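ARF GTPase-activating protein GIT1 (Rattus norvegicus, PDB 6IUH) probably activates GTP hydrolysis by ARF proteins, and through its C-terminal helical domain probably docks LD motifs of paxillin-type adaptor proteins. Local coordinates at residues 32-35 with 41-44; 54-59 with 117-122. All blocks are in the same frame, centred on the assembly; numbering follows the deposited sequence.

Contact 1: 32-35 with 41-44; sequences RAAQ and SFVP
F42 reaches back from the first turn of helix 42-57 to the backbone of A33 and A34, at the end of helix 13-35. They pack the two arms of an antiparallel helical hairpin against each other beside its connection, in the four-helix bundle, the fold of FAT-like domains. Five residues link the two segments, and no hydrogen bond passes directly between them, so the contact is one of shape and apolar packing. The phenyl group is steered by its first torsion: at chi1 -83° CG sits beside the backbone N and anti to the carbonyl carbon, which sends the ring back toward the preceding helix. It meets that helix with its edge and not with a face. CE1 comes within 3.7 Å of A34 N, and the A33 carbonyl carbon and A34 CA lie close to the ring plane just beyond the rim. The A33 methyl meets this edge near the ring plane, while that of A34 sits beside CZ and off the plane. A33 CB approaches CE1 of F42 to 4.0 Å, while A34 CB rests 3.9 Å from CZ of F42. Small residues at 33 and 34 thus leave room for the ring to come right up to the helix backbone. The ring also packs on L104 and V108, which bring helix 101-128 against it, and makes an edge-to-face contact with H39. With an alanine here, the space beside A33 and A34 is likely to be left unfilled, and H39, L104 and V108 would lose the ring they pack on. Nearer the surface, S41 adds its methylene group: S41 CB lies 4.3 Å from A33 CB, and the hydroxyl swings past it, leaving OG of S41 5.2 Å from that same methyl.

Contact 2: 54-59 with 117-122; sequences TEMASL and KAAKQL
M56 spans the gap to A119 and L122, joining helix 42-57 to helix 101-128 across the four-helix bundle. These two helices run in the same direction, as expected of the diagonal pair in an up-down-up-down bundle, and their nearest CA atoms, those of M56 and A119, are 8.5 Å apart. One long side chain fills that distance. With CG anti to the backbone N (chi1 -177°) and the chain extended beyond it, M56 presents its methyl end to the opposite helix. CE is the atom that docks: it lies 3.7 Å from the carbonyl oxygen of A119 and 4.0 Å from the CB of the same residue. Next to A119, L122 also meets CE, its CB and CD1 each 3.8 Å away. The sulfur is held more lightly, with SD of M56 4.2 Å from A119 CB. K19 and T20 of helix 13-35 also touch M56, while L122 leans on S72 and L73 of helix 67-87, so side chains of all four helices gather round this buried contact.

Away from this methyl the two segments part quickly. T54 and S58 belong to the solvent side, and K120 leaves its helix facing away from 54-59, its NZ hydrogen-bonding to a polar side chain of the other protein chain in the assembly. At this outer side the end of helix 42-57 has a bond within its own segment: OG of S58 donates to the E55 carbonyl oxygen at 2.6 Å, approaching from above the carbonyl plane.

From the N terminus, helix 13-35 leads into contact 1, which closes the short 36-40 connection and pairs this helix with the start of helix 42-57. The chain then follows that second helix to its far end, where 54-59 opens contact 2. Its partner, 117-122, arrives only after 57 intervening residues that include the whole of helix 67-87, so this much wider loop brings helix 101-128 back to helix 42-57. The two closures stand in series, neither nesting nor crossing. Their centres are 21 Å apart on opposite sides of the chain's centre, and helix 42-57 carries both, one near each end.

Contact 1: 32-35 with 41-44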
loop_
_atom_site.group_PDB
_atom_site.type_symbol
_atom_site.label_atom_id
_atom_site.label_comp_id
_atom_site.label_asym_id
_atom_site.label_seq_id
_atom_site.Cartn_x
_atom_site.Cartn_y
_atom_site.Cartn_z
ATOM N N ARG A 32 -1.945 -4.554 -11.472
ATOM C CA ARG A 32 -2.466 -4.912 -12.787
ATOM C C ARG A 32 -1.848 -4.030 -13.863
ATOM O O ARG A 32 -1.496 -4.502 -14.945
ATOM C CB ARG A 32 -3.991 -4.789 -12.818
ATOM C CG ARG A 32 -4.624 -5.304 -14.105
ATOM C CD ARG A 32 -6.118 -5.017 -14.152
ATOM N NE ARG A 32 -6.401 -3.598 -14.357
ATOM C CZ ARG A 32 -6.621 -3.045 -15.545
ATOM N NH1 ARG A 32 -6.871 -1.745 -15.637
ATOM N NH2 ARG A 32 -6.594 -3.788 -16.642
ATOM N N ALA A 33 -1.716 -2.743 -13.557
ATOM C CA ALA A 33 -1.122 -1.791 -14.488
ATOM C C ALA A 33 0.332 -2.148 -14.771
ATOM O O ALA A 33 0.785 -2.098 -15.916
ATOM C CB ALA A 33 -1.224 -0.375 -13.942
ATOM N N ALA A 34 1.058 -2.509 -13.719
ATOM C CA ALA A 34 2.455 -2.905 -13.848
ATOM C C ALA A 34 2.585 -4.150 -14.716
ATOM O O ALA A 34 3.479 -4.246 -15.558
ATOM C CB ALA A 34 3.068 -3.148 -12.472
ATOM N N GLN A 35 1.680 -5.100 -14.512
ATOM C CA GLN A 35 1.741 -6.368 -15.228
ATOM C C GLN A 35 1.266 -6.238 -16.673
ATOM O O GLN A 35 1.701 -6.992 -17.542
ATOM C CB GLN A 35 0.917 -7.428 -14.494
ATOM C CG GLN A 35 1.569 -7.914 -13.206
ATOM C CD GLN A 35 0.703 -8.891 -12.441
ATOM O OE1 GLN A 35 -0.507 -8.706 -12.321
ATOM N NE2 GLN A 35 1.322 -9.944 -11.918
ATOM N N SER A 41 -0.604 4.748 -16.338
ATOM C CA SER A 41 -1.605 4.714 -15.281
ATOM C C SER A 41 -0.987 4.736 -13.886
ATOM O O SER A 41 -1.706 4.715 -12.885
ATOM C CB SER A 41 -2.494 3.476 -15.435
ATOM O OG SER A 41 -3.239 3.530 -16.639
ATOM N N PHE A 42 0.341 4.787 -13.813
ATOM C CA PHE A 42 1.020 4.732 -12.517
ATOM C C PHE A 42 0.705 5.939 -11.634
ATOM O O PHE A 42 0.471 5.787 -10.435
ATOM C CB PHE A 42 2.534 4.607 -12.704
ATOM C CG PHE A 42 3.003 3.196 -12.944
ATOM C CD1 PHE A 42 2.110 2.203 -13.313
ATOM C CD2 PHE A 42 4.338 2.861 -12.785
ATOM C CE1 PHE A 42 2.540 0.905 -13.529
ATOM C CE2 PHE A 42 4.775 1.565 -13.001
ATOM C CZ PHE A 42 3.874 0.585 -13.373
ATOM N N VAL A 43 0.695 7.132 -12.221
ATOM C CA VAL A 43 0.396 8.344 -11.457
ATOM C C VAL A 43 -1.051 8.379 -10.935
ATOM O O VAL A 43 -1.257 8.611 -9.743
ATOM C CB VAL A 43 0.679 9.623 -12.284
ATOM C CG1 VAL A 43 0.110 10.851 -11.588
ATOM C CG2 VAL A 43 2.167 9.781 -12.514
ATOM N N PRO A 44 -2.057 8.146 -11.805
ATOM C CA PRO A 44 -3.410 8.163 -11.232
ATOM C C PRO A 44 -3.653 7.032 -10.233
ATOM O O PRO A 44 -4.404 7.227 -9.276
ATOM C CB PRO A 44 -4.317 8.013 -12.458
ATOM C CG PRO A 44 -3.463 7.392 -13.497
ATOM C CD PRO A 44 -2.092 7.939 -13.266
#

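Contact 2: 54-59 with 117-122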
loop_
_atom_site.group_PDB
_atom_site.type_symbol
_atom_site.label_atom_id
_atom_site.label_comp_id
_atom_site.label_asym_id
_atom_site.label_seq_id
_atom_site.Cartn_x
_atom_site.Cartn_y
_atom_site.Cartn_z
ATOM N N THR A 54 -4.640 8.029 3.119
ATOM C CA THR A 54 -4.973 9.184 3.951
ATOM C C THR A 54 -6.261 8.953 4.740
ATOM O O THR A 54 -6.347 9.294 5.924
ATOM C CB THR A 54 -5.119 10.464 3.096
ATOM O OG1 THR A 54 -3.882 10.732 2.425
ATOM C CG2 THR A 54 -5.486 11.655 3.966
ATOM N N GLU A 55 -7.255 8.365 4.080
ATOM C CA GLU A 55 -8.536 8.081 4.719
ATOM C C GLU A 55 -8.404 6.995 5.779
ATOM O O GLU A 55 -9.063 7.045 6.813
ATOM C CB GLU A 55 -9.579 7.667 3.680
ATOM C CG GLU A 55 -9.960 8.769 2.702
ATOM C CD GLU A 55 -11.122 8.379 1.808
ATOM O OE1 GLU A 55 -11.681 7.278 2.003
ATOM O OE2 GLU A 55 -11.480 9.173 0.912
ATOM N N MET A 56 -7.556 6.007 5.518
ATOM C CA MET A 56 -7.335 4.951 6.497
ATOM C C MET A 56 -6.592 5.507 7.707
ATOM O O MET A 56 -6.941 5.213 8.850
ATOM C CB MET A 56 -6.558 3.788 5.883
ATOM C CG MET A 56 -6.369 2.621 6.837
ATOM S SD MET A 56 -5.522 1.237 6.068
ATOM C CE MET A 56 -5.448 0.089 7.448
ATOM N N ALA A 57 -5.576 6.324 7.450
ATOM C CA ALA A 57 -4.801 6.930 8.526
ATOM C C ALA A 57 -5.672 7.834 9.396
ATOM O O ALA A 57 -5.457 7.942 10.602
ATOM C CB ALA A 57 -3.625 7.714 7.955
ATOM N N SER A 58 -6.666 8.472 8.783
ATOM C CA SER A 58 -7.534 9.402 9.500
ATOM C C SER A 58 -8.475 8.695 10.478
ATOM O O SER A 58 -9.104 9.341 11.314
ATOM C CB SER A 58 -8.350 10.240 8.511
ATOM O OG SER A 58 -9.267 9.436 7.791
ATOM N N LEU A 59 -8.572 7.372 10.371
ATOM C CA LEU A 59 -9.377 6.584 11.302
ATOM C C LEU A 59 -8.752 6.567 12.689
ATOM O O LEU A 59 -9.436 6.351 13.694
ATOM C CB LEU A 59 -9.537 5.147 10.805
ATOM C CG LEU A 59 -10.403 4.887 9.576
ATOM C CD1 LEU A 59 -10.465 3.393 9.317
ATOM C CD2 LEU A 59 -11.796 5.461 9.773
ATOM N N LYS A 117 1.587 -4.159 3.712
ATOM C CA LYS A 117 2.144 -4.690 4.956
ATOM C C LYS A 117 1.667 -3.889 6.160
ATOM O O LYS A 117 1.189 -4.453 7.147
ATOM C CB LYS A 117 3.673 -4.685 4.901
ATOM C CG LYS A 117 4.355 -5.415 6.051
ATOM C CD LYS A 117 5.869 -5.360 5.890
ATOM C CE LYS A 117 6.587 -6.233 6.900
ATOM N NZ LYS A 117 8.058 -6.208 6.673
ATOM N N ALA A 118 1.799 -2.569 6.065
ATOM C CA ALA A 118 1.364 -1.669 7.125
ATOM C C ALA A 118 -0.146 -1.750 7.337
ATOM O O ALA A 118 -0.623 -1.749 8.473
ATOM C CB ALA A 118 1.778 -0.236 6.803
ATOM N N ALA A 119 -0.894 -1.813 6.239
ATOM C CA ALA A 119 -2.350 -1.882 6.312
ATOM C C ALA A 119 -2.789 -3.140 7.050
ATOM O O ALA A 119 -3.677 -3.090 7.902
ATOM C CB ALA A 119 -2.960 -1.840 4.919
ATOM N N LYS A 120 -2.153 -4.262 6.720
ATOM C CA LYS A 120 -2.412 -5.532 7.392
ATOM C C LYS A 120 -2.119 -5.443 8.889
ATOM O O LYS A 120 -2.892 -5.940 9.711
ATOM C CB LYS A 120 -1.574 -6.653 6.770
ATOM C CG LYS A 120 -1.884 -8.038 7.322
ATOM C CD LYS A 120 -0.858 -9.060 6.853
ATOM C CE LYS A 120 0.536 -8.695 7.344
ATOM N NZ LYS A 120 1.579 -9.617 6.811
ATOM N N GLN A 121 -1.001 -4.815 9.238
ATOM C CA GLN A 121 -0.625 -4.659 10.639
ATOM C C GLN A 121 -1.689 -3.876 11.395
ATOM O O GLN A 121 -2.063 -4.238 12.506
ATOM C CB GLN A 121 0.734 -3.966 10.761
ATOM C CG GLN A 121 1.900 -4.817 10.285
ATOM C CD GLN A 121 3.199 -4.039 10.179
ATOM O OE1 GLN A 121 3.254 -2.847 10.478
ATOM N NE2 GLN A 121 4.255 -4.715 9.743
ATOM N N LEU A 122 -2.188 -2.815 10.770
ATOM C CA LEU A 122 -3.219 -1.977 11.373
ATOM C C LEU A 122 -4.528 -2.733 11.567
ATOM O O LEU A 122 -5.229 -2.525 12.561
ATOM C CB LEU A 122 -3.449 -0.732 10.514
ATOM C CG LEU A 122 -2.292 0.268 10.536
ATOM C CD1 LEU A 122 -2.456 1.314 9.437
ATOM C CD2 LEU A 122 -2.194 0.936 11.896
#